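Local coordinates for Lmo2125 protein (Listeria monocytogenes serovar 1/2a, PDB 5TU0) that binds maltose as the extracytoplasmic solute-binding lipoprotein, MalE, and probably delivers the sugar to a transporter in the Listeria cell membrane, at residues E47-L52 against D63-A68; Q78-E83 against S279-N284. The protein carries 2 engineered substitutions. One frame throughout, in Å; residues are numbered along the deposited sequence.

Contact 1: E47-L52 against D63-A68; sequences ETLEAL and DVMMSA
S67 spends its hydroxyl within its own strand, OG donating to the backbone O of A68 at 2.9 Å from a position tilted 24° out of that carbonyl plane. The methyl CD1 of L49 rests against the same OG of S67 at 3.5 Å. With OG anti to the backbone N (chi1 175°), the hydroxyl is carried on along the strand and within reach of the next carbonyl. The two methyls of L49 divide the work. CD1 meets S67 and also the backbone O of M66, whereas CD2 turns to M65, 3.9 Å from its SD. M65 supplies the sulfur that three helix residues meet. Its chain bends at chi2 and chi3, which places the sulfur rather than the terminal methyl against the helix; T48 CG2 touches M65 SD at 3.8 Å, and L52 CD2 adds a looser contact. T48 thus offers its methyl to the strand, its OG1 being bonded to the backbone O of D44, one turn back. The segment axes come within 9.2 Å at 107°, so helix and strand run nearly crosswise. Helix 45-58 links strand 37-42 to strand 64-68 in a beta-alpha-beta crossover of the solute-binding fold; strand 64-68 lies between strand 10-15 and its antiparallel partner 272-278, and helix 69-77 closes over L49 and S67.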
ATOM      1  N   GLU A  47       9.308  14.313   4.006  1.00 33.46           N
ATOM      2  CA  GLU A  47       9.860  15.661   4.147  1.00 33.28           C
ATOM      3  C   GLU A  47      10.786  15.998   2.963  1.00 31.41           C
ATOM      4  O   GLU A  47      10.768  17.107   2.442  1.00 30.58           O
ATOM      5  CB  GLU A  47      10.603  15.831   5.468  1.00 36.05           C
ATOM      6  CG  GLU A  47       9.686  15.865   6.677  1.00 39.30           C
ATOM      7  CD  GLU A  47      10.426  16.109   7.980  1.00 43.11           C
ATOM      8  OE1 GLU A  47      11.599  16.541   7.937  1.00 45.33           O
ATOM      9  OE2 GLU A  47       9.820  15.878   9.057  1.00 46.90           O
ATOM     10  N   THR A  48      11.592  15.033   2.549  1.00 29.13           N
ATOM     11  CA  THR A  48      12.473  15.217   1.392  1.00 28.61           C
ATOM     12  C   THR A  48      11.679  15.619   0.124  1.00 28.03           C
ATOM     13  O   THR A  48      12.049  16.544  -0.601  1.00 28.70           O
ATOM     14  CB  THR A  48      13.221  13.908   1.101  1.00 27.59           C
ATOM     15  OG1 THR A  48      14.008  13.550   2.244  1.00 28.78           O
ATOM     16  CG2 THR A  48      14.103  14.030  -0.129  1.00 27.08           C
ATOM     17  N   LEU A  49      10.607  14.884  -0.141  1.00 27.22           N
ATOM     18  CA  LEU A  49       9.761  15.133  -1.292  1.00 27.08           C
ATOM     19  C   LEU A  49       8.989  16.461  -1.172  1.00 27.64           C
ATOM     20  O   LEU A  49       8.858  17.179  -2.178  1.00 25.73           O
ATOM     21  CB  LEU A  49       8.819  13.962  -1.524  1.00 27.32           C
ATOM     22  CG  LEU A  49       9.513  12.619  -1.775  1.00 26.82           C
ATOM     23  CD1 LEU A  49       8.468  11.522  -1.834  1.00 27.61           C
ATOM     24  CD2 LEU A  49      10.376  12.634  -3.042  1.00 27.48           C
ATOM     25  N   GLU A  50       8.502  16.805   0.025  1.00 28.65           N
ATOM     26  CA  GLU A  50       7.793  18.097   0.173  1.00 32.24           C
ATOM     27  C   GLU A  50       8.776  19.284   0.005  1.00 31.12           C
ATOM     28  O   GLU A  50       8.377  20.334  -0.427  1.00 30.29           O
ATOM     29  CB  GLU A  50       6.950  18.202   1.471  1.00 37.17           C
ATOM     30  CG  GLU A  50       7.670  18.611   2.744  1.00 42.93           C
ATOM     31  CD  GLU A  50       6.741  18.824   3.955  1.00 47.31           C
ATOM     32  OE1 GLU A  50       7.179  18.551   5.097  1.00 50.73           O
ATOM     33  OE2 GLU A  50       5.578  19.275   3.783  1.00 52.81           O
ATOM     34  N   ALA A  51      10.058  19.098   0.334  1.00 30.23           N
ATOM     35  CA  ALA A  51      11.040  20.167   0.190  1.00 30.67           C
ATOM     36  C   ALA A  51      11.656  20.224  -1.201  1.00 29.94           C
ATOM     37  O   ALA A  51      12.331  21.203  -1.531  1.00 30.27           O
ATOM     38  CB  ALA A  51      12.152  20.014   1.223  1.00 31.87           C
ATOM     39  N   LEU A  52      11.425  19.194  -2.023  1.00 28.73           N
ATOM     40  CA  LEU A  52      12.086  19.126  -3.345  1.00 28.66           C
ATOM     41  C   LEU A  52      11.800  20.314  -4.260  1.00 28.87           C
ATOM     42  O   LEU A  52      12.723  20.806  -4.896  1.00 29.52           O
ATOM     43  CB  LEU A  52      11.771  17.791  -4.033  1.00 28.35           C
ATOM     44  CG  LEU A  52      12.369  17.450  -5.388  1.00 28.25           C
ATOM     45  CD1 LEU A  52      13.891  17.459  -5.346  1.00 28.85           C
ATOM     46  CD2 LEU A  52      11.842  16.083  -5.807  1.00 27.15           C
ATOM     47  N   ASP A  63      20.392  13.879  -5.179  1.00 29.15           N
ATOM     48  CA  ASP A  63      20.272  13.373  -6.540  1.00 27.50           C
ATOM     49  C   ASP A  63      19.264  12.261  -6.663  1.00 26.13           C
ATOM     50  O   ASP A  63      18.517  12.200  -7.655  1.00 25.77           O
ATOM     51  CB  ASP A  63      21.610  12.841  -7.021  1.00 28.13           C
ATOM     52  CG  ASP A  63      22.652  13.915  -7.106  1.00 29.32           C
ATOM     53  OD1 ASP A  63      22.437  14.869  -7.877  1.00 29.66           O
ATOM     54  OD2 ASP A  63      23.689  13.781  -6.423  1.00 29.88           O
ATOM     55  N   VAL A  64      19.246  11.353  -5.683  0.50 25.40           N
ATOM     56  CA  VAL A  64      18.301  10.240  -5.686  0.50 24.25           C
ATOM     57  C   VAL A  64      17.686  10.070  -4.302  0.50 24.67           C
ATOM     58  O   VAL A  64      18.295  10.405  -3.285  0.50 24.85           O
ATOM     59  CB  VAL A  64      18.942   8.905  -6.122  0.50 24.06           C
ATOM     60  CG1 VAL A  64      19.393   8.964  -7.579  0.50 24.22           C
ATOM     61  CG2 VAL A  64      20.097   8.551  -5.211  0.50 24.41           C
ATOM     62  N   MET A  65      16.458   9.569  -4.288  1.00 24.25           N
ATOM     63  CA  MET A  65      15.716   9.348  -3.058  1.00 25.74           C
ATOM     64  C   MET A  65      14.629   8.312  -3.339  1.00 25.56           C
ATOM     65  O   MET A  65      14.552   7.781  -4.433  1.00 25.37           O
ATOM     66  CB  MET A  65      15.144  10.685  -2.577  1.00 28.36           C
ATOM     67  CG  MET A  65      14.072  11.274  -3.489  1.00 29.81           C
ATOM     68  SD  MET A  65      14.231  13.056  -3.772  1.00 36.23           S
ATOM     69  CE  MET A  65      15.505  12.959  -5.023  1.00 35.08           C
ATOM     70  N   MET A  66      13.795   8.026  -2.357  1.00 25.93           N
ATOM     71  CA  MET A  66      12.717   7.085  -2.549  1.00 26.12           C
ATOM     72  C   MET A  66      11.383   7.810  -2.451  1.00 25.58           C
ATOM     73  O   MET A  66      11.297   8.936  -1.941  1.00 25.42           O
ATOM     74  CB  MET A  66      12.797   5.970  -1.505  1.00 28.18           C
ATOM     75  CG  MET A  66      14.087   5.155  -1.575  1.00 29.54           C
ATOM     76  SD  MET A  66      14.252   3.988  -0.198  1.00 35.00           S
ATOM     77  CE  MET A  66      12.791   3.013  -0.415  1.00 33.52           C
ATOM     78  N   SER A  67      10.339   7.153  -2.949  1.00 25.10           N
ATOM     79  CA  SER A  67       8.991   7.674  -2.864  1.00 24.86           C
ATOM     80  C   SER A  67       7.991   6.534  -2.884  1.00 24.36           C
ATOM     81  O   SER A  67       8.216   5.516  -3.550  1.00 23.63           O
ATOM     82  CB  SER A  67       8.693   8.612  -4.035  1.00 25.73           C
ATOM     83  OG  SER A  67       7.328   9.035  -4.030  1.00 25.91           O
ATOM     84  N   ALA A  68       6.906   6.695  -2.128  1.00 24.82           N
ATOM     85  CA  ALA A  68       5.794   5.766  -2.213  1.00 24.89           C
ATOM     86  C   ALA A  68       5.319   5.800  -3.663  1.00 24.59           C
ATOM     87  O   ALA A  68       5.375   6.857  -4.313  1.00 23.83           O
ATOM     88  CB  ALA A  68       4.665   6.190  -1.301  1.00 25.53           C
TER

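Contact 2: Q78-E83 against S279-N284; sequences QGHLAE and SNYSKN. With TTN (tartronate), chain C.
A single beta bridge pairs L81 with S279 where two loops run past each other, and the N-H of N280 donates to the backbone O of H80 at 2.9 Å with an almost straight angle of 169°. Helix 69-77 runs out into loop 78-83 through a Schellman motif, with G79 the first residue to leave helical angles, at positive phi; the opposing loop turns sharply in a type I beta turn from S279 to S282. N280 makes double use of its position in that turn: besides its backbone bond, its ND2 reaches the backbone O of G79 at 3.0 Å, with the acceptor lying in the plane of the amide although the nitrogen stands above the carbonyl plane. Having CG anti to the backbone N (chi1 -157°) swings the amide across the other loop, so that OD1 lies near CA of A82 while bonding K285 NZ. H80 and Y281 lie side by side, pointing the same way, and OH of Y281 meets ND1 of H80 at the edge of the imidazole, near its plane, 2.8 Å away; either could be the donor. The backbone O of Q78 sits over the centre of one imidazole face. S279 OG accepts from Y281 N in an ST turn, and a second, S282 OG with N284 N, leads to the tartronate, whose O3 donates to the backbone O of K283 at 2.6 Å. The backbone N-H groups of K285 and D286, at the start of helix 285-295, also bond the tartronate, while P53 and P57 of helix 45-58 flank H80 and Y281, and strand 272-278 packs on L81 and A82.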
ATOM      1  N   GLN A  78       4.616  17.156 -12.214  1.00 31.47           N
ATOM      2  CA  GLN A  78       4.945  18.490 -11.716  1.00 33.83           C
ATOM      3  C   GLN A  78       6.352  18.952 -12.086  1.00 32.92           C
ATOM      4  O   GLN A  78       6.712  20.072 -11.789  1.00 33.02           O
ATOM      5  CB  GLN A  78       4.782  18.548 -10.201  1.00 35.94           C
ATOM      6  CG  GLN A  78       3.338  18.445  -9.725  1.00 39.77           C
ATOM      7  CD  GLN A  78       3.250  18.331  -8.216  1.00 43.84           C
ATOM      8  OE1 GLN A  78       4.271  18.287  -7.525  1.00 49.90           O
ATOM      9  NE2 GLN A  78       2.035  18.274  -7.697  1.00 48.63           N
ATOM     10  N   GLY A  79       7.149  18.082 -12.703  1.00 31.47           N
ATOM     11  CA  GLY A  79       8.494  18.443 -13.139  1.00 31.82           C
ATOM     12  C   GLY A  79       9.607  18.278 -12.121  1.00 31.06           C
ATOM     13  O   GLY A  79      10.737  18.716 -12.373  1.00 30.04           O
ATOM     14  N   HIS A  80       9.331  17.615 -10.995  1.00 29.47           N
ATOM     15  CA  HIS A  80      10.350  17.454  -9.938  1.00 29.19           C
ATOM     16  C   HIS A  80      11.229  16.196 -10.064  1.00 27.80           C
ATOM     17  O   HIS A  80      12.307  16.129  -9.467  1.00 27.96           O
ATOM     18  CB  HIS A  80       9.675  17.483  -8.564  1.00 29.26           C
ATOM     19  CG  HIS A  80       8.813  18.689  -8.340  1.00 31.29           C
ATOM     20  ND1 HIS A  80       9.288  19.978  -8.454  1.00 32.98           N
ATOM     21  CD2 HIS A  80       7.513  18.800  -7.979  1.00 31.34           C
ATOM     22  CE1 HIS A  80       8.317  20.830  -8.190  1.00 33.40           C
ATOM     23  NE2 HIS A  80       7.230  20.140  -7.894  1.00 32.79           N
ATOM     24  N   LEU A  81      10.763  15.189 -10.807  1.00 27.28           N
ATOM     25  CA  LEU A  81      11.529  13.951 -11.014  1.00 26.25           C
ATOM     26  C   LEU A  81      11.942  13.790 -12.470  1.00 26.38           C
ATOM     27  O   LEU A  81      11.196  14.131 -13.370  1.00 27.19           O
ATOM     28  CB  LEU A  81      10.697  12.728 -10.620  1.00 25.52           C
ATOM     29  CG  LEU A  81      10.177  12.721  -9.184  1.00 25.84           C
ATOM     30  CD1 LEU A  81       9.353  11.479  -8.942  1.00 25.76           C
ATOM     31  CD2 LEU A  81      11.323  12.816  -8.196  1.00 26.41           C
ATOM     32  N   ALA A  82      13.121  13.234 -12.688  1.00 25.98           N
ATOM     33  CA  ALA A  82      13.609  12.963 -14.032  1.00 27.12           C
ATOM     34  C   ALA A  82      12.969  11.693 -14.595  1.00 26.73           C
ATOM     35  O   ALA A  82      12.688  10.772 -13.844  1.00 24.91           O
ATOM     36  CB  ALA A  82      15.120  12.760 -13.985  1.00 27.74           C
ATOM     37  N   GLU A  83      12.781  11.630 -15.908  1.00 28.18           N
ATOM     38  CA  GLU A  83      12.365  10.380 -16.550  1.00 28.99           C
ATOM     39  C   GLU A  83      13.568   9.453 -16.476  1.00 28.93           C
ATOM     40  O   GLU A  83      14.700   9.901 -16.685  1.00 28.77           O
ATOM     41  CB  GLU A  83      11.983  10.572 -18.016  1.00 32.63           C
ATOM     42  CG  GLU A  83      10.759  11.421 -18.222  1.00 35.58           C
ATOM     43  CD  GLU A  83      10.422  11.589 -19.692  1.00 40.14           C
ATOM     44  OE1 GLU A  83      10.470  10.591 -20.446  1.00 41.38           O
ATOM     45  OE2 GLU A  83      10.106  12.727 -20.080  1.00 45.11           O
ATOM     46  N   SER A 279      16.056  13.196  -8.849  1.00 25.20           N
ATOM     47  CA  SER A 279      15.710  14.608  -8.893  1.00 25.26           C
ATOM     48  C   SER A 279      15.865  15.150 -10.318  1.00 26.17           C
ATOM     49  O   SER A 279      16.884  14.914 -10.962  1.00 25.16           O
ATOM     50  CB  SER A 279      16.632  15.389  -7.959  1.00 25.92           C
ATOM     51  OG  SER A 279      16.477  16.783  -8.118  1.00 26.52           O
ATOM     52  N   ASN A 280      14.854  15.872 -10.811  1.00 26.70           N
ATOM     53  CA  ASN A 280      14.936  16.456 -12.158  1.00 28.02           C
ATOM     54  C   ASN A 280      15.928  17.625 -12.172  1.00 29.23           C
ATOM     55  O   ASN A 280      16.314  18.082 -13.242  1.00 29.64           O
ATOM     56  CB  ASN A 280      13.564  16.936 -12.633  1.00 28.68           C
ATOM     57  CG  ASN A 280      13.455  17.035 -14.153  1.00 29.73           C
ATOM     58  OD1 ASN A 280      14.218  16.411 -14.903  1.00 30.19           O
ATOM     59  ND2 ASN A 280      12.461  17.778 -14.612  1.00 30.73           N
ATOM     60  N   TYR A 281      16.346  18.080 -10.985  1.00 29.55           N
ATOM     61  CA  TYR A 281      17.300  19.182 -10.833  1.00 31.25           C
ATOM     62  C   TYR A 281      18.727  18.674 -10.691  1.00 32.37           C
ATOM     63  O   TYR A 281      19.663  19.468 -10.614  1.00 34.28           O
ATOM     64  CB  TYR A 281      16.937  20.010  -9.589  1.00 31.43           C
ATOM     65  CG  TYR A 281      15.461  20.407  -9.521  1.00 30.91           C
ATOM     66  CD1 TYR A 281      15.005  21.574 -10.110  1.00 31.98           C
ATOM     67  CD2 TYR A 281      14.539  19.606  -8.846  1.00 30.25           C
ATOM     68  CE1 TYR A 281      13.669  21.938 -10.054  1.00 32.06           C
ATOM     69  CE2 TYR A 281      13.195  19.959  -8.775  1.00 30.25           C
ATOM     70  CZ  TYR A 281      12.766  21.122  -9.392  1.00 30.95           C
ATOM     71  OH  TYR A 281      11.453  21.466  -9.326  1.00 30.94           O
ATOM     72  N   SER A 282      18.900  17.355 -10.660  1.00 31.54           N
ATOM     73  CA  SER A 282      20.213  16.771 -10.480  1.00 32.14           C
ATOM     74  C   SER A 282      21.154  17.096 -11.627  1.00 33.89           C
ATOM     75  O   SER A 282      20.756  17.169 -12.795  1.00 33.22           O
ATOM     76  CB  SER A 282      20.118  15.259 -10.315  1.00 30.76           C
ATOM     77  OG  SER A 282      21.412  14.681 -10.193  1.00 29.42           O
ATOM     78  N   LYS A 283      22.412  17.287 -11.265  1.00 35.60           N
ATOM     79  CA  LYS A 283      23.449  17.567 -12.225  1.00 37.96           C
ATOM     80  C   LYS A 283      24.222  16.261 -12.451  1.00 36.12           C
ATOM     81  O   LYS A 283      25.213  16.246 -13.186  1.00 35.61           O
ATOM     82  CB  LYS A 283      24.384  18.655 -11.650  1.00 42.01           C
ATOM     83  CG  LYS A 283      24.675  19.793 -12.601  1.00 44.77           C
ATOM     84  CD  LYS A 283      23.426  20.632 -12.795  1.00 46.53           C
ATOM     85  CE  LYS A 283      23.716  21.892 -13.589  1.00 49.62           C
ATOM     86  NZ  LYS A 283      22.480  22.716 -13.747  1.00 50.84           N
ATOM     87  N   ASN A 284      23.757  15.171 -11.825  1.00 33.00           N
ATOM     88  CA  ASN A 284      24.414  13.868 -11.902  1.00 32.90           C
ATOM     89  C   ASN A 284      23.453  12.772 -12.372  1.00 30.99           C
ATOM     90  O   ASN A 284      23.475  11.659 -11.848  1.00 29.61           O
ATOM     91  CB  ASN A 284      24.929  13.506 -10.510  1.00 33.23           C
ATOM     92  CG  ASN A 284      25.885  14.543  -9.942  1.00 35.30           C
ATOM     93  OD1 ASN A 284      26.989  14.719 -10.440  1.00 35.80           O
ATOM     94  ND2 ASN A 284      25.477  15.194  -8.867  1.00 35.87           N
TER
HETATM   95  C1  TTN C 502      24.634  14.278 -16.115  1.00 60.37           C
HETATM   96  C2  TTN C 502      24.439  15.750 -16.387  1.00 60.65           C
HETATM   97  C3  TTN C 502      23.109  16.249 -15.892  1.00 60.46           C
HETATM   98  O1  TTN C 502      23.852  13.471 -16.661  1.00 60.52           O
HETATM   99  O2  TTN C 502      25.557  13.902 -15.355  1.00 59.73           O
HETATM  100  O3  TTN C 502      25.472  16.530 -15.764  1.00 60.79           O
HETATM  101  O4  TTN C 502      22.520  15.621 -14.987  1.00 52.10           O
HETATM  102  O5  TTN C 502      22.642  17.292 -16.402  1.00 64.51           O

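The two contacts illustrate how chemistry follows depth. Contact 1 is wholly buried and relies on apolar side chains and a sulfur wedged between helix and strand, whereas contact 2, nearer the surface and partly open, is held by backbone and side-chain hydrogen bonds between loops and ends at a bound tartronate. Their centres are only 11 Å apart, and they share elements: strand 272-278 pairs with strand 64-68 and then runs into loop 279-284, and helix 45-58 serves both through L52, which packs on H80 and S279. D63 ties them further: its backbone O receives S279 N, and its OD1 takes N284 ND2 and probably S282 OG.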